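Local coordinates for L-Ala-D/L-Glu Epimerase (Escherichia coli, PDB 1JPD), which belongs to the mandelate racemase/muconate lactonizing enzyme family of the enolase superfamily, joining an N-terminal alpha/beta domain to a C-terminal TIM-type barrel, at residues R5-F10 / V33-E38; E12-H17 / T305-D310; T121-Q126 / G147-K152; A239-Y244 / Q270-M275. All blocks are in the same frame, centred on the assembly; numbering follows the deposited sequence.

Interaction 1 (R5-F10 / V33-E38)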
loop_
_atom_site.group_PDB
_atom_site.type_symbol
_atom_site.label_atom_id
_atom_site.label_comp_id
_atom_site.label_asym_id
_atom_site.label_seq_id
_atom_site.Cartn_x
_atom_site.Cartn_y
_atom_site.Cartn_z
ATOM N N ARG A 5 3.310 2.048 -30.118
ATOM C CA ARG A 5 2.509 1.175 -29.257
ATOM C C ARG A 5 0.993 1.303 -29.408
ATOM O O ARG A 5 0.483 2.302 -29.908
ATOM C CB ARG A 5 2.850 1.450 -27.790
ATOM C CG ARG A 5 4.329 1.434 -27.430
ATOM C CD ARG A 5 4.543 2.191 -26.129
ATOM N NE ARG A 5 5.927 2.180 -25.663
ATOM C CZ ARG A 5 6.435 3.095 -24.844
ATOM N NH1 ARG A 5 5.669 4.089 -24.413
ATOM N NH2 ARG A 5 7.704 3.019 -24.453
ATOM N N THR A 6 0.283 0.276 -28.950
ATOM C CA THR A 6 -1.178 0.258 -28.971
ATOM C C THR A 6 -1.637 0.246 -27.505
ATOM O O THR A 6 -1.037 -0.432 -26.666
ATOM C CB THR A 6 -1.723 -0.995 -29.707
ATOM O OG1 THR A 6 -1.264 -2.185 -29.053
ATOM C CG2 THR A 6 -1.251 -1.003 -31.156
ATOM N N VAL A 7 -2.685 0.999 -27.193
ATOM C CA VAL A 7 -3.171 1.080 -25.821
ATOM C C VAL A 7 -4.600 0.590 -25.655
ATOM O O VAL A 7 -5.484 0.929 -26.439
ATOM C CB VAL A 7 -3.102 2.537 -25.291
ATOM C CG1 VAL A 7 -3.629 2.606 -23.869
ATOM C CG2 VAL A 7 -1.673 3.045 -25.348
ATOM N N LYS A 8 -4.816 -0.219 -24.623
ATOM C CA LYS A 8 -6.141 -0.736 -24.313
ATOM C C LYS A 8 -6.408 -0.394 -22.856
ATOM O O LYS A 8 -5.598 -0.703 -21.974
ATOM C CB LYS A 8 -6.204 -2.253 -24.509
ATOM C CG LYS A 8 -6.184 -2.716 -25.959
ATOM C CD LYS A 8 -6.068 -4.235 -26.036
ATOM C CE LYS A 8 -5.849 -4.720 -27.462
ATOM N NZ LYS A 8 -5.485 -6.169 -27.495
ATOM N N VAL A 9 -7.534 0.265 -22.611
ATOM C CA VAL A 9 -7.909 0.656 -21.268
ATOM C C VAL A 9 -9.261 0.064 -20.947
ATOM O O VAL A 9 -10.217 0.242 -21.698
ATOM C CB VAL A 9 -7.981 2.194 -21.147
ATOM C CG1 VAL A 9 -8.491 2.598 -19.773
ATOM C CG2 VAL A 9 -6.601 2.786 -21.377
ATOM N N PHE A 10 -9.345 -0.666 -19.844
ATOM C CA PHE A 10 -10.619 -1.248 -19.454
ATOM C C PHE A 10 -10.797 -1.318 -17.943
ATOM O O PHE A 10 -9.841 -1.466 -17.179
ATOM C CB PHE A 10 -10.825 -2.625 -20.112
ATOM C CG PHE A 10 -9.694 -3.588 -19.903
ATOM C CD1 PHE A 10 -9.766 -4.561 -18.915
ATOM C CD2 PHE A 10 -8.567 -3.545 -20.717
ATOM C CE1 PHE A 10 -8.736 -5.479 -18.741
ATOM C CE2 PHE A 10 -7.527 -4.461 -20.548
ATOM C CZ PHE A 10 -7.616 -5.428 -19.560
ATOM N N VAL A 33 -8.736 -0.261 -12.657
ATOM C CA VAL A 33 -8.629 0.115 -14.052
ATOM C C VAL A 33 -7.356 -0.522 -14.600
ATOM O O VAL A 33 -6.272 -0.377 -14.022
ATOM C CB VAL A 33 -8.553 1.645 -14.221
ATOM C CG1 VAL A 33 -8.238 1.980 -15.662
ATOM C CG2 VAL A 33 -9.874 2.281 -13.813
ATOM N N VAL A 34 -7.488 -1.233 -15.713
ATOM C CA VAL A 34 -6.342 -1.896 -16.312
ATOM C C VAL A 34 -5.894 -1.221 -17.601
ATOM O O VAL A 34 -6.717 -0.740 -18.383
ATOM C CB VAL A 34 -6.653 -3.373 -16.641
ATOM C CG1 VAL A 34 -5.389 -4.067 -17.117
ATOM C CG2 VAL A 34 -7.232 -4.078 -15.433
ATOM N N VAL A 35 -4.583 -1.192 -17.810
ATOM C CA VAL A 35 -4.016 -0.619 -19.018
ATOM C C VAL A 35 -3.043 -1.606 -19.637
ATOM O O VAL A 35 -2.046 -1.992 -19.022
ATOM C CB VAL A 35 -3.262 0.687 -18.746
ATOM C CG1 VAL A 35 -2.468 1.092 -19.995
ATOM C CG2 VAL A 35 -4.253 1.780 -18.364
ATOM N N GLU A 36 -3.337 -2.009 -20.864
ATOM C CA GLU A 36 -2.490 -2.948 -21.578
ATOM C C GLU A 36 -1.767 -2.230 -22.714
ATOM O O GLU A 36 -2.400 -1.619 -23.573
ATOM C CB GLU A 36 -3.350 -4.089 -22.116
ATOM C CG GLU A 36 -2.606 -5.109 -22.946
ATOM C CD GLU A 36 -3.410 -6.381 -23.148
ATOM O OE1 GLU A 36 -3.229 -7.030 -24.199
ATOM O OE2 GLU A 36 -4.212 -6.740 -22.252
ATOM N N LEU A 37 -0.439 -2.288 -22.695
ATOM C CA LEU A 37 0.391 -1.657 -23.723
ATOM C C LEU A 37 0.969 -2.736 -24.634
ATOM O O LEU A 37 1.227 -3.853 -24.189
ATOM C CB LEU A 37 1.539 -0.866 -23.082
ATOM C CG LEU A 37 1.185 0.267 -22.116
ATOM C CD1 LEU A 37 2.455 0.892 -21.584
ATOM C CD2 LEU A 37 0.340 1.307 -22.820
ATOM N N GLU A 38 1.175 -2.405 -25.904
ATOM C CA GLU A 38 1.714 -3.377 -26.850
ATOM C C GLU A 38 2.811 -2.819 -27.752
ATOM O O GLU A 38 2.538 -2.069 -28.689
ATOM C CB GLU A 38 0.589 -3.936 -27.716
ATOM C CG GLU A 38 1.034 -4.978 -28.728
ATOM C CD GLU A 38 0.454 -6.348 -28.442
ATOM O OE1 GLU A 38 -0.771 -6.439 -28.210
ATOM O OE2 GLU A 38 1.218 -7.337 -28.456
#
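K8 and E36 face each other as a hydrogen-bonded antiparallel pair, with E36 N giving to K8 O over 2.8 Å and K8 N returning a bond to E36 O over 3.0 Å. F10 and V34 make another such pair with two bonds. At T6 and E38 the bond from T6 N to E38 O is matched by a weak one from E38 N to T6 O. V7-L37 and V9-V35 are the non-hydrogen-bonded pairs between them. The two strand pieces run antiparallel, their directions 166° apart, and belong to the first two strands of the three-stranded antiparallel sheet that opens the N-terminal domain; strand 42-48 completes it beyond 29-39.

Apolar packing fills the face that carries V7, V9, V35 and L37, which helices 58-66, 69-73 and 89-104 cover. Here V7 CG2 lies 3.7 Å from L37 CD2, and V9 CG2 meets V35 CG2 at 4.0 Å.

On the other face F10 swings its ring back across the neighbouring strand: CG stands between the backbone N and the carbonyl carbon (chi1 53°). One ring face thus lies over V34, whose CB makes a CH-pi contact from 3.6 Å above the ring plane, offset toward the rim.

Charge interactions are looser. K8 NZ is 4.1 Å from E36 OE1, too far for a salt bridge, and that oxygen is paired instead with K43 NZ.

Interaction 2 (E12-H17 / T305-D310)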
loop_
_atom_site.group_PDB
_atom_site.type_symbol
_atom_site.label_atom_id
_atom_site.label_comp_id
_atom_site.label_asym_id
_atom_site.label_seq_id
_atom_site.Cartn_x
_atom_site.Cartn_y
_atom_site.Cartn_z
ATOM N N GLU A 12 -12.515 -2.890 -14.407
ATOM C CA GLU A 12 -12.894 -4.167 -13.804
ATOM C C GLU A 12 -13.346 -4.062 -12.345
ATOM O O GLU A 12 -12.609 -3.575 -11.490
ATOM C CB GLU A 12 -11.724 -5.154 -13.863
ATOM C CG GLU A 12 -11.292 -5.558 -15.251
ATOM C CD GLU A 12 -10.205 -6.621 -15.237
ATOM O OE1 GLU A 12 -9.488 -6.744 -14.209
ATOM O OE2 GLU A 12 -10.059 -7.327 -16.264
ATOM N N ALA A 13 -14.549 -4.542 -12.053
ATOM C CA ALA A 13 -15.053 -4.522 -10.684
ATOM C C ALA A 13 -15.041 -5.941 -10.116
ATOM O O ALA A 13 -15.945 -6.731 -10.388
ATOM C CB ALA A 13 -16.470 -3.953 -10.647
ATOM N N TRP A 14 -14.021 -6.261 -9.322
ATOM C CA TRP A 14 -13.900 -7.598 -8.733
ATOM C C TRP A 14 -14.669 -7.772 -7.423
ATOM O O TRP A 14 -14.514 -6.988 -6.491
ATOM C CB TRP A 14 -12.427 -7.944 -8.497
ATOM C CG TRP A 14 -11.581 -7.940 -9.741
ATOM C CD1 TRP A 14 -11.150 -6.845 -10.444
ATOM C CD2 TRP A 14 -11.034 -9.083 -10.406
ATOM N NE1 TRP A 14 -10.361 -7.240 -11.497
ATOM C CE2 TRP A 14 -10.271 -8.607 -11.497
ATOM C CE3 TRP A 14 -11.109 -10.466 -10.183
ATOM C CZ2 TRP A 14 -9.590 -9.465 -12.366
ATOM C CZ3 TRP A 14 -10.431 -11.322 -11.048
ATOM C CH2 TRP A 14 -9.680 -10.816 -12.125
ATOM N N PRO A 15 -15.497 -8.824 -7.334
ATOM C CA PRO A 15 -16.294 -9.106 -6.137
ATOM C C PRO A 15 -15.413 -9.362 -4.919
ATOM O O PRO A 15 -14.289 -9.854 -5.053
ATOM C CB PRO A 15 -17.077 -10.359 -6.530
ATOM C CG PRO A 15 -17.142 -10.289 -8.013
ATOM C CD PRO A 15 -15.760 -9.832 -8.374
ATOM N N LEU A 16 -15.932 -9.036 -3.735
ATOM C CA LEU A 16 -15.199 -9.252 -2.487
ATOM C C LEU A 16 -15.814 -10.438 -1.745
ATOM O O LEU A 16 -16.966 -10.786 -1.993
ATOM C CB LEU A 16 -15.263 -7.994 -1.610
ATOM C CG LEU A 16 -14.567 -6.732 -2.140
ATOM C CD1 LEU A 16 -14.769 -5.571 -1.179
ATOM C CD2 LEU A 16 -13.088 -7.013 -2.321
ATOM N N HIS A 17 -15.040 -11.062 -0.854
ATOM C CA HIS A 17 -15.517 -12.196 -0.054
ATOM C C HIS A 17 -16.706 -11.780 0.803
ATOM O O HIS A 17 -17.741 -12.445 0.835
ATOM C CB HIS A 17 -14.414 -12.702 0.879
ATOM C CG HIS A 17 -13.525 -13.728 0.261
ATOM N ND1 HIS A 17 -14.000 -14.928 -0.225
ATOM C CD2 HIS A 17 -12.185 -13.749 0.072
ATOM C CE1 HIS A 17 -12.990 -15.645 -0.685
ATOM N NE2 HIS A 17 -11.877 -14.952 -0.516
ATOM N N THR A 305 -6.227 -11.034 -1.305
ATOM C CA THR A 305 -6.975 -12.017 -0.515
ATOM C C THR A 305 -8.366 -11.529 -0.127
ATOM O O THR A 305 -9.206 -12.319 0.300
ATOM C CB THR A 305 -6.219 -12.441 0.786
ATOM O OG1 THR A 305 -6.118 -11.327 1.679
ATOM C CG2 THR A 305 -4.814 -12.942 0.461
ATOM N N TRP A 306 -8.611 -10.231 -0.283
ATOM C CA TRP A 306 -9.911 -9.671 0.060
ATOM C C TRP A 306 -10.903 -9.869 -1.077
ATOM O O TRP A 306 -12.094 -9.599 -0.921
ATOM C CB TRP A 306 -9.799 -8.171 0.384
ATOM C CG TRP A 306 -8.927 -7.854 1.574
ATOM C CD1 TRP A 306 -7.562 -7.916 1.634
ATOM C CD2 TRP A 306 -9.365 -7.470 2.881
ATOM N NE1 TRP A 306 -7.123 -7.598 2.898
ATOM C CE2 TRP A 306 -8.208 -7.318 3.684
ATOM C CE3 TRP A 306 -10.622 -7.238 3.455
ATOM C CZ2 TRP A 306 -8.271 -6.949 5.032
ATOM C CZ3 TRP A 306 -10.686 -6.869 4.805
ATOM C CH2 TRP A 306 -9.514 -6.728 5.574
ATOM N N LEU A 307 -10.421 -10.330 -2.225
ATOM C CA LEU A 307 -11.303 -10.546 -3.364
ATOM C C LEU A 307 -11.751 -12.005 -3.418
ATOM O O LEU A 307 -10.963 -12.910 -3.128
ATOM C CB LEU A 307 -10.597 -10.185 -4.672
ATOM C CG LEU A 307 -9.824 -8.871 -4.767
ATOM C CD1 LEU A 307 -9.443 -8.651 -6.212
ATOM C CD2 LEU A 307 -10.653 -7.717 -4.280
ATOM N N ALA A 308 -13.013 -12.226 -3.792
ATOM C CA ALA A 308 -13.571 -13.578 -3.893
ATOM C C ALA A 308 -12.690 -14.430 -4.806
ATOM O O ALA A 308 -12.375 -15.583 -4.500
ATOM C CB ALA A 308 -14.997 -13.518 -4.439
ATOM N N VAL A 309 -12.301 -13.844 -5.932
ATOM C CA VAL A 309 -11.436 -14.503 -6.897
ATOM C C VAL A 309 -10.356 -13.507 -7.271
ATOM O O VAL A 309 -10.479 -12.313 -6.993
ATOM C CB VAL A 309 -12.203 -14.922 -8.168
ATOM C CG1 VAL A 309 -13.128 -16.093 -7.855
ATOM C CG2 VAL A 309 -13.003 -13.744 -8.705
ATOM N N ASP A 310 -9.298 -14.005 -7.897
ATOM C CA ASP A 310 -8.169 -13.176 -8.298
ATOM C C ASP A 310 -7.868 -13.473 -9.766
ATOM O O ASP A 310 -8.552 -14.279 -10.404
ATOM C CB ASP A 310 -6.955 -13.527 -7.424
ATOM C CG ASP A 310 -5.807 -12.533 -7.557
ATOM O OD1 ASP A 310 -5.872 -11.599 -8.387
ATOM O OD2 ASP A 310 -4.816 -12.693 -6.818
#
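This is a surface contact between the two domains: P15, L16 and H17, where the first strand runs out, lie along W306, L307 and A308 in the loop after barrel strand 298-299. A single backbone bridge at L16 and L307 marks the join, held by two hydrogen bonds. A308 N gives to P15 O over 3.0 Å and H17 N to W306 O over 3.3 Å; both donors stand above the plane of the carbonyl they meet, not on a lone pair.

In the enolase superfamily the N-terminal domain sits against the C-terminal ends of the barrel strands, and the loop 305-310 leaves the barrel from that end. H17 folds its imidazole over the loop, and A308 CA lies 3.8 Å above the centre of one ring face in a CH-pi contact. T305 O comes to the edge of the same ring, in plane, 3.3 Å from H17 CD2.

W14 reaches the loop farther along. Its CB touches L307 CD1 at 3.8 Å, and the six-membered part of the indole runs past V309 to D310, with W14 CZ3 3.6 Å from D310 O. At the pyrrole side, W14 NE1 gives a hydrogen bond to E12 OE1, an oxygen that also forms a salt bridge with R284.

Interaction 3 (T121-Q126 / G147-K152)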
loop_
_atom_site.group_PDB
_atom_site.type_symbol
_atom_site.label_atom_id
_atom_site.label_comp_id
_atom_site.label_asym_id
_atom_site.label_seq_id
_atom_site.Cartn_x
_atom_site.Cartn_y
_atom_site.Cartn_z
ATOM N N THR A 121 9.767 -15.816 0.788
ATOM C CA THR A 121 8.557 -15.611 1.568
ATOM C C THR A 121 8.553 -14.202 2.146
ATOM O O THR A 121 9.579 -13.716 2.624
ATOM C CB THR A 121 8.461 -16.635 2.716
ATOM O OG1 THR A 121 8.374 -17.957 2.170
ATOM C CG2 THR A 121 7.238 -16.368 3.570
ATOM N N VAL A 122 7.398 -13.545 2.085
ATOM C CA VAL A 122 7.254 -12.191 2.605
ATOM C C VAL A 122 6.184 -12.167 3.690
ATOM O O VAL A 122 5.071 -12.655 3.477
ATOM C CB VAL A 122 6.823 -11.201 1.494
ATOM C CG1 VAL A 122 6.588 -9.824 2.096
ATOM C CG2 VAL A 122 7.875 -11.141 0.394
ATOM N N ILE A 123 6.521 -11.604 4.849
ATOM C CA ILE A 123 5.572 -11.498 5.958
ATOM C C ILE A 123 4.613 -10.352 5.661
ATOM O O ILE A 123 5.038 -9.211 5.463
ATOM C CB ILE A 123 6.284 -11.205 7.316
ATOM C CG1 ILE A 123 7.154 -12.399 7.727
ATOM C CG2 ILE A 123 5.243 -10.905 8.405
ATOM C CD1 ILE A 123 7.874 -12.219 9.059
ATOM N N THR A 124 3.321 -10.662 5.625
ATOM C CA THR A 124 2.309 -9.656 5.351
ATOM C C THR A 124 1.386 -9.489 6.546
ATOM O O THR A 124 1.078 -10.444 7.247
ATOM C CB THR A 124 1.475 -10.012 4.094
ATOM O OG1 THR A 124 0.740 -11.224 4.312
ATOM C CG2 THR A 124 2.394 -10.199 2.902
ATOM N N ALA A 125 0.953 -8.259 6.773
ATOM C CA ALA A 125 0.090 -7.955 7.895
ATOM C C ALA A 125 -1.295 -8.567 7.774
ATOM O O ALA A 125 -1.970 -8.411 6.759
ATOM C CB ALA A 125 -0.025 -6.458 8.048
ATOM N N GLN A 126 -1.711 -9.274 8.817
ATOM C CA GLN A 126 -3.032 -9.868 8.847
ATOM C C GLN A 126 -3.910 -8.920 9.633
ATOM O O GLN A 126 -3.535 -8.465 10.716
ATOM C CB GLN A 126 -3.006 -11.227 9.531
ATOM C CG GLN A 126 -2.696 -12.340 8.579
ATOM C CD GLN A 126 -3.788 -12.551 7.537
ATOM O OE1 GLN A 126 -3.504 -12.970 6.418
ATOM N NE2 GLN A 126 -5.038 -12.280 7.907
ATOM N N GLY A 147 -0.315 -18.967 11.373
ATOM C CA GLY A 147 0.944 -18.549 10.777
ATOM C C GLY A 147 1.252 -17.068 10.656
ATOM O O GLY A 147 2.342 -16.707 10.207
ATOM N N ALA A 148 0.327 -16.200 11.051
ATOM C CA ALA A 148 0.569 -14.765 10.937
ATOM C C ALA A 148 1.439 -14.227 12.065
ATOM O O ALA A 148 1.019 -14.189 13.218
ATOM C CB ALA A 148 -0.749 -14.019 10.899
ATOM N N LYS A 149 2.652 -13.804 11.728
ATOM C CA LYS A 149 3.570 -13.262 12.726
ATOM C C LYS A 149 3.352 -11.768 12.942
ATOM O O LYS A 149 3.629 -11.241 14.019
ATOM C CB LYS A 149 5.017 -13.524 12.303
ATOM C CG LYS A 149 5.416 -14.992 12.392
ATOM C CD LYS A 149 6.778 -15.260 11.761
ATOM C CE LYS A 149 7.115 -16.742 11.832
ATOM N NZ LYS A 149 5.987 -17.601 11.350
ATOM N N LEU A 150 2.849 -11.093 11.913
ATOM C CA LEU A 150 2.585 -9.659 11.972
ATOM C C LEU A 150 1.082 -9.436 11.902
ATOM O O LEU A 150 0.447 -9.802 10.922
ATOM C CB LEU A 150 3.267 -8.950 10.800
ATOM C CG LEU A 150 3.030 -7.446 10.661
ATOM C CD1 LEU A 150 3.499 -6.730 11.916
ATOM C CD2 LEU A 150 3.774 -6.925 9.453
ATOM N N LEU A 151 0.519 -8.851 12.953
ATOM C CA LEU A 151 -0.909 -8.572 13.013
ATOM C C LEU A 151 -1.156 -7.070 12.946
ATOM O O LEU A 151 -0.505 -6.295 13.652
ATOM C CB LEU A 151 -1.509 -9.104 14.318
ATOM C CG LEU A 151 -1.417 -10.598 14.617
ATOM C CD1 LEU A 151 -2.072 -10.902 15.959
ATOM C CD2 LEU A 151 -2.099 -11.376 13.500
ATOM N N LYS A 152 -2.088 -6.653 12.091
ATOM C CA LYS A 152 -2.426 -5.238 11.994
ATOM C C LYS A 152 -3.750 -5.077 12.714
ATOM O O LYS A 152 -4.788 -5.514 12.216
ATOM C CB LYS A 152 -2.569 -4.792 10.538
ATOM C CG LYS A 152 -2.877 -3.305 10.391
ATOM C CD LYS A 152 -2.892 -2.857 8.935
ATOM C CE LYS A 152 -4.045 -3.473 8.157
ATOM N NZ LYS A 152 -3.994 -3.103 6.718
#
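Q126 and L151 form a parallel bridge between the first two strands of the barrel, 121-128 and 150-154, which helix 133-145 connects as a beta-alpha-beta unit. The side chain of Q126 starts against two neighbours: its CB is 3.8 Å from A148 CB and 4.1 Å from L151 CD2. Across the contact, CG meets A148: Q126 CG lies 3.5 Å from A148 CB. The chain then bends (chi2 -66°), carrying the amide away from strand 150-154, and OE1 at the tip accepts a hydrogen bond from the backbone N of G320, so the end of this glutamine is held by the chain leading into strand 321-323.

L150 packs on the preceding part of the first strand. Its CB meets I123 CG2 at 3.7 Å, the two side chains crossing at a slant, and its CD2 branch lies beside A125 CB. K152 continues the row, its methylene CB resting against A125 CB while NZ goes on to a salt bridge with D300.

Both backbone bonds converge on Q126. Its N-H gives to L150 O over 3.1 Å, and Q126 O receives K152 N at 2.7 Å, the N-H...O angle being a nearly straight 171°.

Interaction 4 (A239-Y244 / Q270-M275)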
loop_
_atom_site.group_PDB
_atom_site.type_symbol
_atom_site.label_atom_id
_atom_site.label_comp_id
_atom_site.label_asym_id
_atom_site.label_seq_id
_atom_site.Cartn_x
_atom_site.Cartn_y
_atom_site.Cartn_z
ATOM N N ALA A 239 6.642 18.307 5.200
ATOM C CA ALA A 239 5.549 18.422 6.154
ATOM C C ALA A 239 5.590 17.296 7.177
ATOM O O ALA A 239 5.385 17.523 8.369
ATOM C CB ALA A 239 4.209 18.409 5.421
ATOM N N LEU A 240 5.865 16.083 6.709
ATOM C CA LEU A 240 5.911 14.927 7.594
ATOM C C LEU A 240 7.039 14.956 8.634
ATOM O O LEU A 240 6.876 14.444 9.740
ATOM C CB LEU A 240 6.008 13.639 6.767
ATOM C CG LEU A 240 4.887 13.348 5.759
ATOM C CD1 LEU A 240 5.141 11.991 5.116
ATOM C CD2 LEU A 240 3.529 13.364 6.447
ATOM N N LYS A 241 8.173 15.553 8.281
ATOM C CA LYS A 241 9.318 15.615 9.189
ATOM C C LYS A 241 8.937 16.242 10.529
ATOM O O LYS A 241 8.573 17.409 10.586
ATOM C CB LYS A 241 10.465 16.402 8.532
ATOM C CG LYS A 241 11.851 16.081 9.088
ATOM C CD LYS A 241 12.097 14.572 9.118
ATOM C CE LYS A 241 13.344 14.204 9.920
ATOM N NZ LYS A 241 13.294 12.782 10.393
ATOM N N GLY A 242 9.014 15.459 11.604
ATOM C CA GLY A 242 8.661 15.976 12.916
ATOM C C GLY A 242 7.280 15.556 13.377
ATOM O O GLY A 242 6.853 15.884 14.489
ATOM N N ARG A 243 6.561 14.843 12.516
ATOM C CA ARG A 243 5.226 14.364 12.858
ATOM C C ARG A 243 5.144 12.847 12.757
ATOM O O ARG A 243 4.355 12.222 13.463
ATOM C CB ARG A 243 4.165 15.009 11.959
ATOM C CG ARG A 243 4.037 16.497 12.185
ATOM C CD ARG A 243 2.851 17.115 11.473
ATOM N NE ARG A 243 2.853 18.563 11.664
ATOM C CZ ARG A 243 1.936 19.395 11.185
ATOM N NH1 ARG A 243 0.914 18.939 10.472
ATOM N NH2 ARG A 243 2.049 20.695 11.418
ATOM N N TYR A 244 5.977 12.262 11.898
ATOM C CA TYR A 244 5.988 10.821 11.700
ATOM C C TYR A 244 7.399 10.214 11.608
ATOM O O TYR A 244 8.339 10.846 11.120
ATOM C CB TYR A 244 5.211 10.462 10.422
ATOM C CG TYR A 244 3.767 10.923 10.391
ATOM C CD1 TYR A 244 3.423 12.198 9.944
ATOM C CD2 TYR A 244 2.747 10.082 10.811
ATOM C CE1 TYR A 244 2.091 12.621 9.918
ATOM C CE2 TYR A 244 1.418 10.495 10.790
ATOM C CZ TYR A 244 1.094 11.761 10.343
ATOM O OH TYR A 244 -0.226 12.154 10.330
ATOM N N GLN A 270 16.163 10.937 4.666
ATOM C CA GLN A 270 15.733 11.912 5.664
ATOM C C GLN A 270 15.429 11.305 7.023
ATOM O O GLN A 270 14.867 11.973 7.892
ATOM C CB GLN A 270 14.526 12.696 5.161
ATOM C CG GLN A 270 14.863 13.622 4.019
ATOM C CD GLN A 270 13.733 14.569 3.683
ATOM O OE1 GLN A 270 13.171 15.223 4.566
ATOM N NE2 GLN A 270 13.404 14.665 2.399
ATOM N N GLY A 271 15.787 10.039 7.201
ATOM C CA GLY A 271 15.579 9.387 8.484
ATOM C C GLY A 271 14.263 8.678 8.715
ATOM O O GLY A 271 13.988 8.234 9.833
ATOM N N PHE A 272 13.447 8.561 7.675
ATOM C CA PHE A 272 12.164 7.888 7.811
ATOM C C PHE A 272 12.306 6.386 7.604
ATOM O O PHE A 272 13.136 5.938 6.814
ATOM C CB PHE A 272 11.151 8.405 6.778
ATOM C CG PHE A 272 10.746 9.842 6.961
ATOM C CD1 PHE A 272 11.414 10.860 6.285
ATOM C CD2 PHE A 272 9.661 10.172 7.766
ATOM C CE1 PHE A 272 10.998 12.188 6.405
ATOM C CE2 PHE A 272 9.241 11.495 7.891
ATOM C CZ PHE A 272 9.911 12.506 7.208
ATOM N N SER A 273 11.500 5.611 8.324
ATOM C CA SER A 273 11.491 4.162 8.145
ATOM C C SER A 273 10.395 3.941 7.096
ATOM O O SER A 273 9.529 4.800 6.913
ATOM C CB SER A 273 11.162 3.441 9.463
ATOM O OG SER A 273 10.145 4.103 10.192
ATOM N N LEU A 274 10.425 2.815 6.396
ATOM C CA LEU A 274 9.430 2.585 5.356
ATOM C C LEU A 274 8.496 1.418 5.593
ATOM O O LEU A 274 8.819 0.466 6.297
ATOM C CB LEU A 274 10.115 2.368 3.999
ATOM C CG LEU A 274 11.179 3.351 3.512
ATOM C CD1 LEU A 274 11.622 2.935 2.121
ATOM C CD2 LEU A 274 10.628 4.770 3.509
ATOM N N MET A 275 7.328 1.509 4.975
ATOM C CA MET A 275 6.326 0.464 5.039
ATOM C C MET A 275 5.752 0.398 3.627
ATOM O O MET A 275 5.675 1.418 2.949
ATOM C CB MET A 275 5.234 0.830 6.031
ATOM C CG MET A 275 4.216 -0.266 6.188
ATOM S SD MET A 275 2.826 0.230 7.203
ATOM C CE MET A 275 1.721 -1.103 6.835
#
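A Schellman motif ends helix 257-269, with G271 as its C-prime residue, and the residues on either side of that glycine, Q270 and F272, are the ones K241 reaches. K241 itself is the first residue past helix 237-240, so the contact joins two helix-to-strand turns of the barrel.

The lysine does two things at once. Its chain sets out with CG on the far side from the backbone N (chi1 -157°) and then bends at chi2, which carries it slantwise past F272, K241 CD coming to 3.6 Å from F272 CZ. The amine ends above the ring face as a cation-pi contact, K241 NZ standing 4.7 Å from the ring centroid and 13° off the normal. From there it also gives a hydrogen bond to Q270 O at 3.1 Å, nearly along the C=O axis.

The far end of the F272 ring points into the turn 240-244. K241 N lies at its edge, in plane, and L240 CB is 4.0 Å from F272 CE2. Y244 O approaches that same CE2 atom at 3.4 Å, meeting the ring obliquely. This turn is folded tightly on itself, since L240 O accepts from both R243 N and Y244 N. The Y244 ring leads away from F272, and its hydroxyl bonds to D213.

Around the contact, F272 packs back on A267 of helix 257-269, while L240 rests on A227 of strand 225-227 and V247 of strand 246-249. The two turns lead into strands 246-249 and 273-276, which run side by side in the barrel, with S273 bonded through its backbone to E245 and V247.

From the N terminus, strand 6-15 enters both of the first two contacts. Interaction 1 closes a short loop when the chain returns along 33-38. Interaction 2 starts on the same strand before that loop is finished and ends near the C terminus, so the two cross; they touch where V34 CG2 packs on E12 OE1. The long span of interaction 2 encloses interactions 3 and 4, which follow each other in series. Interaction 3 shuts the first beta-alpha-beta unit of the barrel, and interaction 4 ties two later helix-to-strand turns, its nearest atoms about 5 Å from those of interaction 3. Interaction 1 thus belongs to the N-terminal domain, 3 and 4 to the barrel, and 2 joins them.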